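Local coordinates for FEZ-1 protein (Fluoribacter gormanii, PDB 5WCK) that probably hydrolyses the amide bond of beta-lactam antibiotics, as a monomeric subclass B3 metallo-beta-lactamase with two zinc ions bound in its active site, at residues Phe11-Asn16 with Ala26-Val31; Tyr18-Asp23 with Pro48-Ser53; Ser62-Leu67 with Gln85-Lys90; Thr139-His144 with Thr154-Lys159. The protein carries 2 engineered substitutions. All coordinates share one frame; numbering follows the deposited sequence.

Interaction 1. Residues Phe11-Asn16 with Ala26-Val31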
# COMPACT_ATOMS: atom_id res chain seq x y z
N PHE A 11 -5.76 14.18 -6.54
CA PHE A 11 -7.15 14.21 -6.90
C PHE A 11 -7.97 13.40 -5.90
O PHE A 11 -7.41 12.59 -5.16
CB PHE A 11 -7.39 13.70 -8.33
CG PHE A 11 -7.01 12.26 -8.56
CD1 PHE A 11 -5.70 11.92 -8.84
CD2 PHE A 11 -7.97 11.26 -8.48
CE1 PHE A 11 -5.36 10.59 -9.04
CE2 PHE A 11 -7.62 9.94 -8.67
CZ PHE A 11 -6.32 9.62 -8.94
N ARG A 12 -9.27 13.66 -5.88
CA ARG A 12 -10.21 12.86 -5.11
C ARG A 12 -10.57 11.59 -5.88
O ARG A 12 -11.06 11.65 -7.01
CB ARG A 12 -11.45 13.69 -4.77
CG ARG A 12 -12.35 13.05 -3.72
CD ARG A 12 -13.31 14.06 -3.12
NE ARG A 12 -14.33 14.37 -4.10
CZ ARG A 12 -15.40 13.62 -4.32
NH1 ARG A 12 -15.63 12.56 -3.57
NH2 ARG A 12 -16.25 13.93 -5.29
N ILE A 13 -10.38 10.43 -5.24
CA ILE A 13 -10.72 9.14 -5.84
C ILE A 13 -12.23 8.90 -5.70
O ILE A 13 -12.93 8.66 -6.65
CB ILE A 13 -9.90 8.00 -5.22
CG1 ILE A 13 -8.39 8.18 -5.47
CG2 ILE A 13 -10.40 6.65 -5.71
CD1 ILE A 13 -7.47 7.34 -4.59
N ALA A 14 -12.72 8.97 -4.46
CA ALA A 14 -14.14 8.71 -4.13
C ALA A 14 -14.33 9.07 -2.66
O ALA A 14 -13.41 8.93 -1.88
CB ALA A 14 -14.48 7.26 -4.36
N GLY A 15 -15.53 9.53 -2.30
CA GLY A 15 -15.80 9.87 -0.90
C GLY A 15 -14.72 10.79 -0.35
O GLY A 15 -14.38 11.81 -0.97
N ASN A 16 -14.13 10.40 0.79
CA ASN A 16 -13.09 11.19 1.44
C ASN A 16 -11.69 10.59 1.24
O ASN A 16 -10.79 10.90 2.04
CB ASN A 16 -13.39 11.39 2.94
CG ASN A 16 -13.46 10.10 3.74
OD1 ASN A 16 -13.77 9.05 3.21
ND2 ASN A 16 -13.23 10.20 5.05
N ALA A 26 2.42 4.86 -4.96
CA ALA A 26 1.05 5.36 -4.69
C ALA A 26 0.87 5.67 -3.21
O ALA A 26 1.20 4.85 -2.37
CB ALA A 26 0.03 4.33 -5.10
N SER A 27 0.34 6.87 -2.92
CA SER A 27 0.05 7.31 -1.56
C SER A 27 -1.37 7.85 -1.52
O SER A 27 -1.87 8.40 -2.52
CB SER A 27 1.02 8.36 -1.08
OG SER A 27 2.32 7.83 -1.01
N TYR A 28 -2.01 7.72 -0.36
CA TYR A 28 -3.42 8.00 -0.21
C TYR A 28 -3.64 8.86 1.03
O TYR A 28 -2.98 8.67 2.05
CB TYR A 28 -4.22 6.70 -0.12
CG TYR A 28 -4.01 5.79 -1.31
CD1 TYR A 28 -4.76 5.96 -2.46
CD2 TYR A 28 -2.99 4.86 -1.34
CE1 TYR A 28 -4.53 5.19 -3.58
CE2 TYR A 28 -2.74 4.07 -2.44
CZ TYR A 28 -3.52 4.23 -3.58
OH TYR A 28 -3.35 3.48 -4.72
N LEU A 29 -4.57 9.80 0.92
CA LEU A 29 -4.96 10.68 2.02
C LEU A 29 -6.44 10.47 2.31
O LEU A 29 -7.26 10.55 1.40
CB LEU A 29 -4.70 12.15 1.67
CG LEU A 29 -4.86 13.13 2.83
CD1 LEU A 29 -3.66 13.05 3.77
CD2 LEU A 29 -5.06 14.55 2.34
N ILE A 30 -6.76 10.17 3.57
CA ILE A 30 -8.15 10.01 3.99
C ILE A 30 -8.42 11.21 4.91
O ILE A 30 -7.75 11.37 5.92
CB ILE A 30 -8.41 8.66 4.68
CG1 ILE A 30 -8.20 7.46 3.74
CG2 ILE A 30 -9.83 8.62 5.22
CD1 ILE A 30 -6.80 7.01 3.57
N VAL A 31 -9.41 12.02 4.55
CA VAL A 31 -9.67 13.31 5.19
C VAL A 31 -10.92 13.17 6.06
O VAL A 31 -11.99 12.80 5.56
CB VAL A 31 -9.84 14.42 4.14
CG1 VAL A 31 -10.25 15.73 4.80
CG2 VAL A 31 -8.56 14.61 3.34
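The Y28 ring receives I13 at its edge, near the ring plane: the methyl CD1 of I13 lies 3.7 Å from CD1 of Y28, and the two side chains cross at about a right angle. The phenol OH hydrogen-bonds to the carbonyl of G213, and the Y28 side chain also touches L212. A second flat group, the amide of N16, passes ND2 3.8 Å from CG2 of I30. In its plane lies O of V31, accepting from ND2 at 2.9 Å, although that donor stands 45° above the V31 carbonyl plane. In return V31 N gives its proton to N16 O at 3.1 Å. N16 thus holds V31 through both its backbone carbonyl and its amide. Strands 11-14 and 28-32 belong to the larger sheet of the alpha-beta/beta-alpha metallo-beta-lactamase sandwich, where strand 17-19 runs between them; I13 and A14 form a classic beta bulge opposite L17. Within the first segment, R12 NH1 donates to G15 O at 3.0 Å, in the guanidinium plane. CG of N16 sits between its backbone N and carbonyl carbon (chi1 62°), which turns the amide to V31, while ND2 also reaches OG1 of T139.

Interaction 2. Residues Tyr18-Asp23 with Pro48-Ser53; sequences YYVGTD and PMIKAS
The chain leaving strand 17-19 passes beside helix 47-56 with V20 nearest S53, their CA atoms 5.4 Å apart, and no direct hydrogen bond joins the two segments. CB of V20 points to the helix and meets CB of S53 at 3.9 Å. The V20 carbonyl oxygen lies against I50 as well, 3.8 Å from CG1. Further along, the methyl CG2 of T22 touches CE of M49 at 4.0 Å, the two side chains crossing at about a right angle; the M49 chain bends at its last torsion (chi3 65°), which swings the methyl back to the threonine. A water supplies the polar link, donating to G21 O and accepting from S53 OG, both at 2.7 Å. Within the segment, Y19 OH gives a hydrogen bond of 2.6 Å to T22 O on an in-plane lone pair, and G21 N lies over one face of the Y19 ring, offset toward the rim. T22 OG1 turns instead to L25 O and D24 N. With L38 of strand 35-39 touching both V20 and I50, the arrangement is the helix-on-sheet packing of one half of the metallo-beta-lactamase alpha-beta/beta-alpha sandwich.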
# COMPACT_ATOMS: atom_id res chain seq x y z
N TYR A 18 -8.38 10.41 -1.21
CA TYR A 18 -7.64 11.19 -2.19
C TYR A 18 -6.33 10.49 -2.53
O TYR A 18 -5.72 9.79 -1.70
CB TYR A 18 -7.30 12.58 -1.64
CG TYR A 18 -8.50 13.42 -1.30
CD1 TYR A 18 -9.23 13.20 -0.14
CD2 TYR A 18 -8.95 14.42 -2.16
CE1 TYR A 18 -10.36 13.95 0.15
CE2 TYR A 18 -10.06 15.19 -1.86
CZ TYR A 18 -10.76 14.96 -0.70
OH TYR A 18 -11.89 15.69 -0.39
N TYR A 19 -5.89 10.70 -3.77
CA TYR A 19 -4.59 10.28 -4.24
C TYR A 19 -3.60 11.43 -4.03
O TYR A 19 -3.85 12.55 -4.53
CB TYR A 19 -4.63 9.93 -5.73
CG TYR A 19 -3.36 9.27 -6.19
CD1 TYR A 19 -3.11 7.95 -5.85
CD2 TYR A 19 -2.38 9.93 -6.91
CE1 TYR A 19 -1.94 7.31 -6.21
CE2 TYR A 19 -1.19 9.32 -7.27
CZ TYR A 19 -0.98 7.99 -6.93
OH TYR A 19 0.18 7.35 -7.24
N VAL A 20 -2.49 11.16 -3.33
CA VAL A 20 -1.44 12.16 -3.10
C VAL A 20 -0.07 11.58 -3.42
O VAL A 20 0.94 12.03 -2.88
CB VAL A 20 -1.49 12.72 -1.67
CG1 VAL A 20 -2.74 13.57 -1.46
CG2 VAL A 20 -1.40 11.64 -0.59
N GLY A 21 -0.04 10.57 -4.29
CA GLY A 21 1.20 9.93 -4.65
C GLY A 21 1.81 10.45 -5.94
O GLY A 21 1.54 11.56 -6.40
N THR A 22 2.68 9.61 -6.50
CA THR A 22 3.51 9.91 -7.64
C THR A 22 2.97 9.15 -8.87
O THR A 22 1.90 8.55 -8.85
CB THR A 22 4.96 9.53 -7.34
OG1 THR A 22 5.05 8.09 -7.39
CG2 THR A 22 5.49 10.06 -6.03
N ASP A 23 3.72 9.16 -9.97
CA ASP A 23 3.29 8.42 -11.14
C ASP A 23 3.60 6.92 -11.02
O ASP A 23 3.34 6.16 -11.99
CB ASP A 23 3.90 9.02 -12.40
CG ASP A 23 5.37 8.72 -12.61
OD1 ASP A 23 6.05 8.33 -11.64
OD2 ASP A 23 5.83 8.86 -13.79
N PRO A 48 8.60 15.72 0.35
CA PRO A 48 8.14 17.05 -0.04
C PRO A 48 7.05 17.05 -1.11
O PRO A 48 6.22 17.96 -1.15
CB PRO A 48 9.40 17.76 -0.56
CG PRO A 48 10.54 16.95 -0.02
CD PRO A 48 10.04 15.53 0.18
N MET A 49 7.03 16.01 -1.96
CA MET A 49 6.04 15.88 -3.02
C MET A 49 4.67 15.55 -2.40
O MET A 49 3.64 16.06 -2.84
CB MET A 49 6.44 14.80 -4.03
CG MET A 49 7.74 15.14 -4.73
SD MET A 49 8.47 13.76 -5.65
CE MET A 49 7.24 13.50 -6.89
N ILE A 50 4.68 14.64 -1.42
CA ILE A 50 3.43 14.27 -0.70
C ILE A 50 2.89 15.52 0.01
O ILE A 50 1.69 15.83 -0.09
CB ILE A 50 3.67 13.08 0.24
CG1 ILE A 50 3.97 11.81 -0.56
CG2 ILE A 50 2.48 12.89 1.16
CD1 ILE A 50 4.56 10.70 0.26
N LYS A 51 3.77 16.24 0.73
CA LYS A 51 3.36 17.47 1.41
C LYS A 51 2.72 18.43 0.40
O LYS A 51 1.65 18.99 0.64
CB LYS A 51 4.55 18.14 2.10
CG LYS A 51 4.21 19.46 2.77
CD LYS A 51 5.36 20.05 3.56
CE LYS A 51 4.93 21.31 4.27
NZ LYS A 51 5.99 21.85 5.15
N ALA A 52 3.39 18.65 -0.74
CA ALA A 52 2.89 19.59 -1.73
C ALA A 52 1.52 19.14 -2.28
O ALA A 52 0.64 19.97 -2.52
CB ALA A 52 3.91 19.79 -2.83
N SER A 53 1.35 17.82 -2.49
CA SER A 53 0.10 17.29 -3.01
C SER A 53 -1.03 17.54 -2.01
O SER A 53 -2.13 17.92 -2.37
CB SER A 53 0.24 15.82 -3.34
OG SER A 53 0.99 15.62 -4.52
O HOH W 1 -0.12 13.65 -6.00

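Interaction 3. Residues Ser62-Leu67 with Gln85-Lys90; sequences SDTKIL and QQTKAK. With SO4 (sulfate ion), chain E.
Two nearly straight backbone hydrogen bonds tie K90 to strand 64-68: K90 N donates to K65 O at 2.9 Å, and L67 N to K90 O at 2.8 Å. They bracket I66 and set it beside K90 as a parallel bridge, the entry of strand 90-94 into the sheet after helix 80-87, so the segments are the first strand and the helix-to-strand junction of a beta-alpha-beta crossover. Both donors stand well above the planes of the carbonyls they meet, by 43° at K65 and 38° at K90. Waters extend this link along the end of the helix, one of them donating to both S62 O and T87 O. At that end T87 makes an ST turn: its OG1, held between its own backbone N and carbonyl carbon (chi1 69°), accepts from A89 N at 3.0 Å and also bonds to I83 O. K88 follows with positive phi, and the chain then turns into the strand. Packing centres on A89, whose methyl CB lies 4.0 Å from CG2 of T64 and also borders CB of L67. On the face that carries I66, K90 runs its CB and CG past the K65 carbonyl. At the far end a sulfate, probably from the crystallisation liquor, is held by K55 NZ and F61 N, and its O4 accepts from S62 N at 2.9 Å.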
# COMPACT_ATOMS: atom_id res chain seq x y z
N SER A 62 0.10 19.44 8.54
CA SER A 62 0.11 19.37 9.99
C SER A 62 -1.11 18.61 10.53
O SER A 62 -1.11 18.24 11.69
CB SER A 62 0.18 20.77 10.61
OG SER A 62 -0.94 21.54 10.23
N ASP A 63 -2.14 18.40 9.69
CA ASP A 63 -3.33 17.65 10.14
C ASP A 63 -3.16 16.14 9.92
O ASP A 63 -4.11 15.40 10.15
CB ASP A 63 -4.58 18.10 9.39
CG ASP A 63 -5.18 19.40 9.91
OD1 ASP A 63 -4.82 19.79 11.03
OD2 ASP A 63 -5.97 20.01 9.16
N THR A 64 -1.97 15.67 9.50
CA THR A 64 -1.74 14.23 9.34
C THR A 64 -1.62 13.59 10.73
O THR A 64 -0.60 13.80 11.44
CB THR A 64 -0.48 13.94 8.53
OG1 THR A 64 -0.49 14.67 7.31
CG2 THR A 64 -0.30 12.47 8.22
N LYS A 65 -2.65 12.84 11.14
CA LYS A 65 -2.72 12.26 12.47
C LYS A 65 -2.17 10.83 12.52
O LYS A 65 -1.71 10.37 13.60
CB LYS A 65 -4.17 12.18 12.95
CG LYS A 65 -4.88 13.52 13.06
CD LYS A 65 -4.28 14.43 14.10
CE LYS A 65 -5.08 15.71 14.27
NZ LYS A 65 -4.42 16.63 15.22
N ILE A 66 -2.27 10.09 11.41
CA ILE A 66 -1.98 8.65 11.36
C ILE A 66 -1.23 8.39 10.05
O ILE A 66 -1.64 8.90 9.00
CB ILE A 66 -3.26 7.78 11.43
CG1 ILE A 66 -4.02 8.00 12.74
CG2 ILE A 66 -2.91 6.32 11.26
CD1 ILE A 66 -5.34 7.25 12.82
N LEU A 67 -0.15 7.61 10.16
CA LEU A 67 0.64 7.14 9.02
C LEU A 67 0.56 5.62 8.97
O LEU A 67 0.84 4.94 9.97
CB LEU A 67 2.10 7.58 9.19
CG LEU A 67 3.07 7.10 8.10
CD1 LEU A 67 2.70 7.60 6.71
CD2 LEU A 67 4.48 7.52 8.44
N GLN A 85 8.69 13.18 11.96
CA GLN A 85 9.43 14.38 12.47
C GLN A 85 8.63 15.65 12.16
O GLN A 85 8.58 16.57 13.00
CB GLN A 85 10.82 14.48 11.85
CG GLN A 85 11.81 13.48 12.43
CD GLN A 85 13.15 13.42 11.72
OE1 GLN A 85 13.29 13.78 10.55
NE2 GLN A 85 14.14 12.88 12.42
N GLN A 86 8.05 15.72 10.96
CA GLN A 86 7.45 16.94 10.42
C GLN A 86 6.00 17.11 10.85
O GLN A 86 5.52 18.23 10.85
CB GLN A 86 7.58 16.98 8.90
CG GLN A 86 9.03 17.14 8.43
CD GLN A 86 9.21 17.05 6.94
OE1 GLN A 86 8.36 17.47 6.16
NE2 GLN A 86 10.33 16.46 6.52
N THR A 87 5.32 16.01 11.23
CA THR A 87 3.85 16.07 11.51
C THR A 87 3.46 15.51 12.88
O THR A 87 2.33 15.74 13.31
CB THR A 87 3.04 15.29 10.47
OG1 THR A 87 3.29 13.88 10.64
CG2 THR A 87 3.31 15.74 9.06
N LYS A 88 4.33 14.69 13.49
CA LYS A 88 4.03 13.93 14.70
C LYS A 88 2.86 12.94 14.48
O LYS A 88 2.19 12.56 15.43
CB LYS A 88 3.69 14.86 15.88
CG LYS A 88 4.66 16.01 16.11
CD LYS A 88 6.12 15.62 16.18
CE LYS A 88 7.00 16.81 16.49
NZ LYS A 88 8.41 16.57 16.11
N ALA A 89 2.69 12.48 13.24
CA ALA A 89 1.64 11.47 12.98
C ALA A 89 1.98 10.19 13.74
O ALA A 89 3.13 9.96 13.99
CB ALA A 89 1.58 11.14 11.50
N LYS A 90 0.96 9.42 14.11
CA LYS A 90 1.18 8.11 14.76
C LYS A 90 1.36 7.05 13.68
O LYS A 90 0.49 6.92 12.85
CB LYS A 90 -0.01 7.76 15.64
CG LYS A 90 -0.17 8.77 16.75
CD LYS A 90 -1.23 8.36 17.67
CE LYS A 90 -2.59 8.77 17.19
NZ LYS A 90 -3.32 9.25 18.37
S SO4 E . 0.83 22.98 6.51
O1 SO4 E . 2.13 23.45 5.96
O2 SO4 E . 0.10 24.11 7.13
O3 SO4 E . -0.01 22.50 5.43
O4 SO4 E . 1.09 22.00 7.57
O HOH W 2 1.23 18.26 13.17
O HOH W 3 -0.13 14.66 13.95
O HOH W 4 -1.22 12.21 15.72

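Interaction 4. Residues Thr139-His144 with Thr154-Lys159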
# COMPACT_ATOMS: atom_id res chain seq x y z
N THR A 139 -14.39 7.63 10.04
CA THR A 139 -13.91 6.82 8.94
C THR A 139 -13.25 5.55 9.50
O THR A 139 -12.50 5.63 10.47
CB THR A 139 -12.97 7.63 8.04
OG1 THR A 139 -13.77 8.61 7.40
CG2 THR A 139 -12.28 6.75 7.02
N VAL A 140 -13.52 4.39 8.87
CA VAL A 140 -13.04 3.09 9.36
C VAL A 140 -12.28 2.39 8.23
O VAL A 140 -12.90 2.04 7.20
CB VAL A 140 -14.20 2.20 9.83
CG1 VAL A 140 -13.69 0.84 10.31
CG2 VAL A 140 -15.04 2.89 10.91
N LEU A 141 -10.97 2.18 8.43
CA LEU A 141 -10.12 1.39 7.53
C LEU A 141 -9.91 0.03 8.20
O LEU A 141 -9.82 -0.04 9.43
CB LEU A 141 -8.76 2.07 7.31
CG LEU A 141 -8.70 3.11 6.20
CD1 LEU A 141 -9.74 4.19 6.40
CD2 LEU A 141 -7.32 3.75 6.13
N THR A 142 -9.80 -1.03 7.40
CA THR A 142 -9.51 -2.35 7.93
C THR A 142 -8.21 -2.88 7.34
O THR A 142 -8.00 -2.82 6.10
CB THR A 142 -10.65 -3.35 7.67
OG1 THR A 142 -11.88 -2.91 8.29
CG2 THR A 142 -10.30 -4.71 8.23
N ALA A 143 -7.33 -3.37 8.22
CA ALA A 143 -6.05 -3.95 7.84
C ALA A 143 -6.23 -5.46 7.60
O ALA A 143 -6.61 -6.20 8.50
CB ALA A 143 -5.04 -3.72 8.92
N HIS A 144 -5.98 -5.90 6.36
CA HIS A 144 -6.02 -7.31 6.04
C HIS A 144 -4.60 -7.81 5.81
O HIS A 144 -3.90 -7.28 4.96
CB HIS A 144 -6.88 -7.61 4.81
CG HIS A 144 -8.28 -7.13 4.93
ND1 HIS A 144 -9.31 -7.94 5.35
CD2 HIS A 144 -8.81 -5.91 4.70
CE1 HIS A 144 -10.43 -7.23 5.33
NE2 HIS A 144 -10.15 -6.00 4.94
N THR A 154 0.04 -5.59 4.00
CA THR A 154 -1.29 -5.19 4.42
C THR A 154 -2.06 -4.71 3.19
O THR A 154 -1.62 -3.81 2.50
CB THR A 154 -1.24 -4.10 5.50
OG1 THR A 154 -0.45 -4.61 6.58
CG2 THR A 154 -2.62 -3.69 6.00
N THR A 155 -3.25 -5.28 3.00
CA THR A 155 -4.23 -4.79 2.06
C THR A 155 -5.26 -4.00 2.86
O THR A 155 -5.91 -4.54 3.76
CB THR A 155 -4.86 -5.95 1.29
OG1 THR A 155 -3.85 -6.48 0.42
CG2 THR A 155 -6.04 -5.52 0.45
N TRP A 156 -5.40 -2.72 2.55
CA TRP A 156 -6.25 -1.79 3.29
C TRP A 156 -7.61 -1.70 2.60
O TRP A 156 -7.65 -1.52 1.40
CB TRP A 156 -5.58 -0.42 3.39
CG TRP A 156 -4.42 -0.35 4.35
CD1 TRP A 156 -3.08 -0.33 4.08
CD2 TRP A 156 -4.54 -0.32 5.77
NE1 TRP A 156 -2.35 -0.31 5.25
CE2 TRP A 156 -3.23 -0.28 6.30
CE3 TRP A 156 -5.64 -0.30 6.63
CZ2 TRP A 156 -3.03 -0.24 7.68
CZ3 TRP A 156 -5.43 -0.25 7.98
CH2 TRP A 156 -4.13 -0.23 8.49
N THR A 157 -8.70 -1.79 3.37
CA THR A 157 -10.02 -1.63 2.80
C THR A 157 -10.82 -0.57 3.57
O THR A 157 -10.60 -0.33 4.76
CB THR A 157 -10.77 -2.97 2.73
OG1 THR A 157 -11.03 -3.42 4.06
CG2 THR A 157 -10.03 -4.02 1.93
N MET A 158 -11.73 0.07 2.83
CA MET A 158 -12.70 0.97 3.43
C MET A 158 -13.92 1.06 2.52
O MET A 158 -13.83 0.77 1.35
CB MET A 158 -12.13 2.37 3.68
CG MET A 158 -11.71 3.06 2.41
SD MET A 158 -10.77 4.60 2.62
CE MET A 158 -11.96 5.57 3.54
N LYS A 159 -15.05 1.46 3.11
CA LYS A 159 -16.28 1.68 2.35
C LYS A 159 -16.43 3.18 2.09
O LYS A 159 -16.23 3.99 3.01
CB LYS A 159 -17.48 1.10 3.10
CG LYS A 159 -18.69 0.77 2.24
CD LYS A 159 -19.60 -0.20 2.98
CE LYS A 159 -20.94 -0.45 2.31
NZ LYS A 159 -21.99 -0.76 3.31
O HOH W 5 -15.19 2.13 5.87
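H144 and T157 meet because of their first torsions: CG of H144 is anti to its carbonyl carbon (chi1 -57°), while OG1 of T157 lies between its backbone N and carbonyl carbon (chi1 66°). The side chains cross at about a right angle, and OG1 comes to the imidazole edge, near the ring plane, 2.9 Å from NE2 in a hydrogen bond whose direction remains open. T155 O lies at the same ring's edge. Beneath these groups the strands run antiparallel, with T142-T157 and H144-T155 as hydrogen-bonded pairs and A143-W156 the non-hydrogen-bonded pair between them. At T142-T157 the bonds are 2.8 Å from T142 N to T157 O and 3.0 Å from T157 N to T142 O. On the sheet face bearing A143 and W156, CB of A143 rests over the six-membered ring of the indole in a CH-pi contact, 4.0 Å from its centroid. The indole NE1 bonds to I69 O. Near the start of strand 139-145, L141 and M158 lie side by side, CD1 of L141 3.9 Å from CE of M158, and the same CE touches CG2 of T139 at 3.7 Å. Beyond the last direct backbone pair, a water accepts from K159 N and donates to V140 O. The whole is a beta hairpin in the five-stranded sheet of the metallo-beta-lactamase sandwich, with the side chain of T154 about 6 Å from that of the zinc ligand H71.

Overall arrangement
Interactions 1, 2 and 3 all reach the seven-stranded sheet, whereas interaction 4 lies in the five-stranded one. Interactions 1 and 2 alternate along the chain, have centres 10 Å apart and touch directly, because strand 17-19 runs between strands 11-14 and 28-32. Interaction 3 follows in sequence, with centres 16 Å from interaction 1 and 15 Å from interaction 2 and no touch to either. Interaction 4 comes last, 13 Å from interaction 1 between centres; T139 probably hydrogen-bonds to N16, and T139 and M158 pack on I30, which joins the two sheets. The pairing of these sheets frames the dinuclear zinc site, whose ligands lie on the chain just after strands 64-68, 139-145 and 210-213.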